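Local coordinates for type I modular polyketide synthase (PDB 6IYR), which probably loads an acyl building block from its coenzyme A thioester onto the acyl carrier protein of module 8 during salinomycin assembly, at residues V291-M303 with R315-V327. Residues are numbered along the deposited sequence; the frame is centred on the assembly and turned at random.
Sequences VVSGDPGALDELM and RINVDYASHGPQV. With PO4 (phosphate ion), chain B.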
loop_
_atom_site.group_PDB
_atom_site.type_symbol
_atom_site.label_atom_id
_atom_site.label_comp_id
_atom_site.label_asym_id
_atom_site.label_seq_id
_atom_site.Cartn_x
_atom_site.Cartn_y
_atom_site.Cartn_z
ATOM N N VAL A 291 -5.289 -17.121 3.129
ATOM C CA VAL A 291 -6.152 -17.159 1.957
ATOM C C VAL A 291 -5.922 -18.501 1.252
ATOM O O VAL A 291 -4.772 -18.936 1.059
ATOM C CB VAL A 291 -5.910 -15.950 1.017
ATOM C CG1 VAL A 291 -6.783 -16.059 -0.227
ATOM C CG2 VAL A 291 -6.221 -14.630 1.726
ATOM N N VAL A 292 -7.023 -19.174 0.933
ATOM C CA VAL A 292 -6.995 -20.415 0.201
ATOM C C VAL A 292 -7.605 -20.267 -1.166
ATOM O O VAL A 292 -8.649 -19.636 -1.332
ATOM C CB VAL A 292 -7.773 -21.487 0.990
ATOM C CG1 VAL A 292 -7.961 -22.765 0.202
ATOM C CG2 VAL A 292 -7.070 -21.743 2.291
ATOM N N SER A 293 -6.940 -20.807 -2.176
ATOM C CA SER A 293 -7.448 -20.685 -3.532
ATOM C C SER A 293 -7.820 -22.055 -4.063
ATOM O O SER A 293 -7.255 -23.029 -3.616
ATOM C CB SER A 293 -6.400 -20.059 -4.457
ATOM O OG SER A 293 -5.302 -20.914 -4.711
ATOM N N GLY A 294 -8.672 -22.109 -5.094
ATOM C CA GLY A 294 -8.960 -23.356 -5.773
ATOM C C GLY A 294 -10.315 -23.335 -6.477
ATOM O O GLY A 294 -10.831 -22.284 -6.849
ATOM N N ASP A 295 -10.841 -24.524 -6.712
ATOM C CA ASP A 295 -12.009 -24.706 -7.512
ATOM C C ASP A 295 -13.264 -24.322 -6.753
ATOM O O ASP A 295 -13.329 -24.391 -5.520
ATOM C CB ASP A 295 -12.087 -26.142 -8.033
ATOM C CG ASP A 295 -10.977 -26.458 -9.046
ATOM O OD1 ASP A 295 -11.129 -26.113 -10.244
ATOM O OD2 ASP A 295 -9.931 -27.009 -8.625
ATOM N N PRO A 296 -14.200 -23.723 -7.475
ATOM C CA PRO A 296 -15.342 -23.107 -6.801
ATOM C C PRO A 296 -16.046 -24.075 -5.821
ATOM O O PRO A 296 -16.417 -23.679 -4.729
ATOM C CB PRO A 296 -16.269 -22.731 -7.963
ATOM C CG PRO A 296 -15.385 -22.683 -9.181
ATOM C CD PRO A 296 -14.307 -23.695 -8.945
ATOM N N GLY A 297 -16.235 -25.330 -6.219
ATOM C CA GLY A 297 -17.006 -26.292 -5.377
ATOM C C GLY A 297 -16.223 -26.646 -4.129
ATOM O O GLY A 297 -16.762 -26.724 -2.991
ATOM N N ALA A 298 -14.913 -26.733 -4.297
ATOM C CA ALA A 298 -14.045 -27.037 -3.136
ATOM C C ALA A 298 -14.032 -25.904 -2.142
ATOM O O ALA A 298 -14.027 -26.109 -0.924
ATOM C CB ALA A 298 -12.639 -27.353 -3.607
ATOM N N LEU A 299 -14.105 -24.682 -2.652
ATOM C CA LEU A 299 -14.124 -23.526 -1.796
ATOM C C LEU A 299 -15.427 -23.479 -0.999
ATOM O O LEU A 299 -15.437 -23.028 0.147
ATOM C CB LEU A 299 -14.024 -22.256 -2.636
ATOM C CG LEU A 299 -12.723 -21.511 -2.895
ATOM C CD1 LEU A 299 -11.469 -22.201 -2.452
ATOM C CD2 LEU A 299 -12.619 -21.041 -4.330
ATOM N N ASP A 300 -16.549 -23.771 -1.640
ATOM C CA ASP A 300 -17.822 -23.836 -0.884
ATOM C C ASP A 300 -17.728 -24.829 0.294
ATOM O O ASP A 300 -18.268 -24.584 1.370
ATOM C CB ASP A 300 -18.997 -24.260 -1.798
ATOM C CG ASP A 300 -19.401 -23.178 -2.808
ATOM O OD1 ASP A 300 -19.167 -21.993 -2.536
ATOM O OD2 ASP A 300 -19.866 -23.521 -3.904
ATOM N N GLU A 301 -17.188 -26.016 0.045
ATOM C CA GLU A 301 -17.137 -27.018 1.108
ATOM C C GLU A 301 -16.076 -26.711 2.151
ATOM O O GLU A 301 -16.300 -26.922 3.337
ATOM C CB GLU A 301 -16.978 -28.433 0.563
ATOM C CG GLU A 301 -16.321 -28.474 -0.778
ATOM C CD GLU A 301 -16.562 -29.754 -1.547
ATOM O OE1 GLU A 301 -15.543 -30.396 -1.852
ATOM O OE2 GLU A 301 -17.701 -30.013 -2.004
ATOM N N LEU A 302 -15.040 -25.982 1.748
ATOM C CA LEU A 302 -14.085 -25.450 2.745
ATOM C C LEU A 302 -14.740 -24.468 3.716
ATOM O O LEU A 302 -14.605 -24.589 4.949
ATOM C CB LEU A 302 -12.895 -24.757 2.032
ATOM C CG LEU A 302 -11.960 -24.041 3.029
ATOM C CD1 LEU A 302 -11.292 -25.091 3.882
ATOM C CD2 LEU A 302 -10.924 -23.228 2.276
ATOM N N MET A 303 -15.518 -23.536 3.174
ATOM C CA MET A 303 -16.207 -22.574 4.031
ATOM C C MET A 303 -17.196 -23.236 5.007
ATOM O O MET A 303 -17.236 -22.919 6.187
ATOM C CB MET A 303 -16.927 -21.533 3.177
ATOM C CG MET A 303 -15.998 -20.534 2.519
ATOM S SD MET A 303 -16.842 -19.402 1.405
ATOM C CE MET A 303 -18.047 -18.678 2.519
ATOM N N ARG A 315 -15.633 -15.567 1.199
ATOM C CA ARG A 315 -15.366 -15.653 -0.218
ATOM C C ARG A 315 -14.786 -14.321 -0.682
ATOM O O ARG A 315 -15.316 -13.312 -0.343
ATOM C CB ARG A 315 -16.711 -15.921 -0.892
ATOM C CG ARG A 315 -16.630 -16.234 -2.362
ATOM C CD ARG A 315 -15.782 -17.468 -2.582
ATOM N NE ARG A 315 -16.564 -18.622 -3.022
ATOM C CZ ARG A 315 -16.414 -19.196 -4.203
ATOM N NH1 ARG A 315 -17.079 -20.307 -4.511
ATOM N NH2 ARG A 315 -15.542 -18.681 -5.059
ATOM N N ILE A 316 -13.609 -14.291 -1.288
ATOM C CA ILE A 316 -13.055 -13.021 -1.776
ATOM C C ILE A 316 -13.601 -12.797 -3.180
ATOM O O ILE A 316 -13.808 -13.765 -3.913
ATOM C CB ILE A 316 -11.522 -13.092 -1.870
ATOM C CG1 ILE A 316 -10.913 -13.122 -0.469
ATOM C CG2 ILE A 316 -10.962 -11.931 -2.683
ATOM C CD1 ILE A 316 -9.481 -13.611 -0.469
ATOM N N ASN A 317 -13.825 -11.541 -3.579
ATOM C CA ASN A 317 -14.329 -11.253 -4.938
ATOM C C ASN A 317 -13.244 -11.284 -6.014
ATOM O O ASN A 317 -12.692 -10.250 -6.391
ATOM C CB ASN A 317 -15.067 -9.912 -5.007
ATOM C CG ASN A 317 -15.968 -9.826 -6.224
ATOM O OD1 ASN A 317 -15.504 -9.950 -7.352
ATOM N ND2 ASN A 317 -17.266 -9.787 -5.992
ATOM N N VAL A 318 -12.868 -12.495 -6.416
ATOM C CA VAL A 318 -11.986 -12.716 -7.561
ATOM C C VAL A 318 -12.507 -13.978 -8.177
ATOM O O VAL A 318 -13.124 -14.792 -7.486
ATOM C CB VAL A 318 -10.521 -12.985 -7.165
ATOM C CG1 VAL A 318 -9.841 -11.723 -6.684
ATOM C CG2 VAL A 318 -10.437 -14.071 -6.101
ATOM N N ASP A 319 -12.235 -14.205 -9.452
ATOM C CA ASP A 319 -12.746 -15.423 -10.047
ATOM C C ASP A 319 -11.631 -16.256 -10.634
ATOM O O ASP A 319 -11.870 -17.018 -11.569
ATOM C CB ASP A 319 -13.792 -15.102 -11.119
ATOM C CG ASP A 319 -13.221 -14.240 -12.220
ATOM O OD1 ASP A 319 -11.968 -14.134 -12.288
ATOM O OD2 ASP A 319 -13.999 -13.793 -13.085
ATOM N N TYR A 320 -10.430 -16.151 -10.069
ATOM C CA TYR A 320 -9.348 -17.044 -10.473
ATOM C C TYR A 320 -8.653 -17.513 -9.242
ATOM O O TYR A 320 -8.771 -16.904 -8.182
ATOM C CB TYR A 320 -8.356 -16.369 -11.412
ATOM C CG TYR A 320 -7.729 -15.127 -10.853
ATOM C CD1 TYR A 320 -8.363 -13.890 -10.973
ATOM C CD2 TYR A 320 -6.530 -15.179 -10.140
ATOM C CE1 TYR A 320 -7.874 -12.760 -10.314
ATOM C CE2 TYR A 320 -5.958 -14.016 -9.607
ATOM C CZ TYR A 320 -6.643 -12.808 -9.693
ATOM O OH TYR A 320 -6.150 -11.674 -9.085
ATOM N N ALA A 321 -8.077 -18.698 -9.364
ATOM C CA ALA A 321 -7.320 -19.348 -8.317
ATOM C C ALA A 321 -5.819 -19.336 -8.680
ATOM O O ALA A 321 -5.250 -20.335 -9.148
ATOM C CB ALA A 321 -7.804 -20.774 -8.145
ATOM N N SER A 322 -5.150 -18.242 -8.363
ATOM C CA SER A 322 -3.671 -18.211 -8.429
ATOM C C SER A 322 -3.038 -18.769 -7.151
ATOM O O SER A 322 -3.723 -19.142 -6.185
ATOM C CB SER A 322 -3.203 -16.785 -8.670
ATOM O OG SER A 322 -3.661 -15.983 -7.613
ATOM N N HIS A 323 -1.741 -18.993 -7.226
ATOM C CA HIS A 323 -0.970 -19.467 -6.098
ATOM C C HIS A 323 -1.335 -20.911 -5.783
ATOM O O HIS A 323 -1.237 -21.347 -4.645
ATOM C CB HIS A 323 -1.141 -18.534 -4.892
ATOM C CG HIS A 323 -0.772 -17.118 -5.203
ATOM N ND1 HIS A 323 0.528 -16.731 -5.461
ATOM C CD2 HIS A 323 -1.542 -16.050 -5.500
ATOM C CE1 HIS A 323 0.532 -15.511 -5.964
ATOM N NE2 HIS A 323 -0.706 -15.058 -5.958
ATOM N N GLY A 324 -1.782 -21.616 -6.811
ATOM C CA GLY A 324 -2.072 -23.032 -6.729
ATOM C C GLY A 324 -1.899 -23.710 -8.069
ATOM O O GLY A 324 -1.431 -23.093 -9.036
ATOM N N PRO A 325 -2.271 -25.003 -8.139
ATOM C CA PRO A 325 -2.039 -25.849 -9.308
ATOM C C PRO A 325 -2.674 -25.367 -10.579
ATOM O O PRO A 325 -2.146 -25.650 -11.644
ATOM C CB PRO A 325 -2.661 -27.209 -8.901
ATOM C CG PRO A 325 -2.599 -27.214 -7.403
ATOM C CD PRO A 325 -2.787 -25.772 -6.991
ATOM N N GLN A 326 -3.723 -24.548 -10.528
ATOM C CA GLN A 326 -4.321 -24.162 -11.795
ATOM C C GLN A 326 -3.317 -23.397 -12.665
ATOM O O GLN A 326 -3.450 -23.329 -13.886
ATOM C CB GLN A 326 -5.591 -23.333 -11.608
ATOM C CG GLN A 326 -6.781 -24.151 -11.163
ATOM C CD GLN A 326 -8.094 -23.392 -11.212
ATOM O OE1 GLN A 326 -8.311 -22.524 -12.076
ATOM N NE2 GLN A 326 -9.002 -23.745 -10.298
ATOM N N VAL A 327 -2.397 -22.698 -12.002
ATOM C CA VAL A 327 -1.440 -21.827 -12.683
ATOM C C VAL A 327 -0.508 -22.625 -13.629
ATOM O O VAL A 327 0.094 -22.076 -14.563
ATOM C CB VAL A 327 -0.616 -21.066 -11.586
ATOM C CG1 VAL A 327 0.537 -20.312 -12.181
ATOM C CG2 VAL A 327 -1.540 -20.089 -10.854
HETATM P P PO4 B . -2.832 -12.012 -7.837
HETATM O O1 PO4 B . -4.013 -11.211 -7.322
HETATM O O2 PO4 B . -2.886 -12.624 -9.248
HETATM O O3 PO4 B . -1.700 -10.997 -7.798
HETATM O O4 PO4 B . -2.718 -13.184 -6.900
#
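Ser293 OG donates a hydrogen bond to the carbonyl O of Ser322, 2.8 Å away. Its place between the backbone N and the carbonyl carbon of its own residue (chi1 70°) turns OG to the Ser322 side; the donor sits 24° off the plane of the accepting carbonyl. Beside it, the methyl CB of Ala321 packs against the backbone of Gly294, 3.4 Å from its N. The strand end and the loop thus meet closely, their CA atoms at Ser293 and Ala321 5.0 Å apart.

Arg315 meets the helix by charge and by packing. Its chain, bent at chi2 and chi3, lays the guanidinium along the first helical turn: Leu299 CB lies over one face, and Asp300 OD1 forms a salt bridge with NH1 at the edge of the group, its hydrogen bond weak at 3.3 Å though nearly straight (N-H...O angle 170°). Farther along, Met303 SD lies 4.2 Å from Arg315 CB. The apolar part is small, Ile316 CD1 touching Val291 CG1 at 3.7 Å, the two side chains crossing at about a right angle.

Past Ala321 the loop turns to a phosphate, probably from the crystallisation liquor. Ser322 OG and His323 NE2 are both hydrogen-bonded to its O4, and Gln221 and Arg245 bind it too. His323 NE2 also pairs with Ser220, which sits in a probable GxSxG nucleophile elbow, consistent with the Ser-His pair of acyltransferases.

Within the mixed sheet, strand 257-261 runs between strands 289-294 and 313-316. Helix 296-308 packs through Leu299 on Val259, and helix 366-374 touches Ser322 of the loop and Val327 of the 3-10 turn after it.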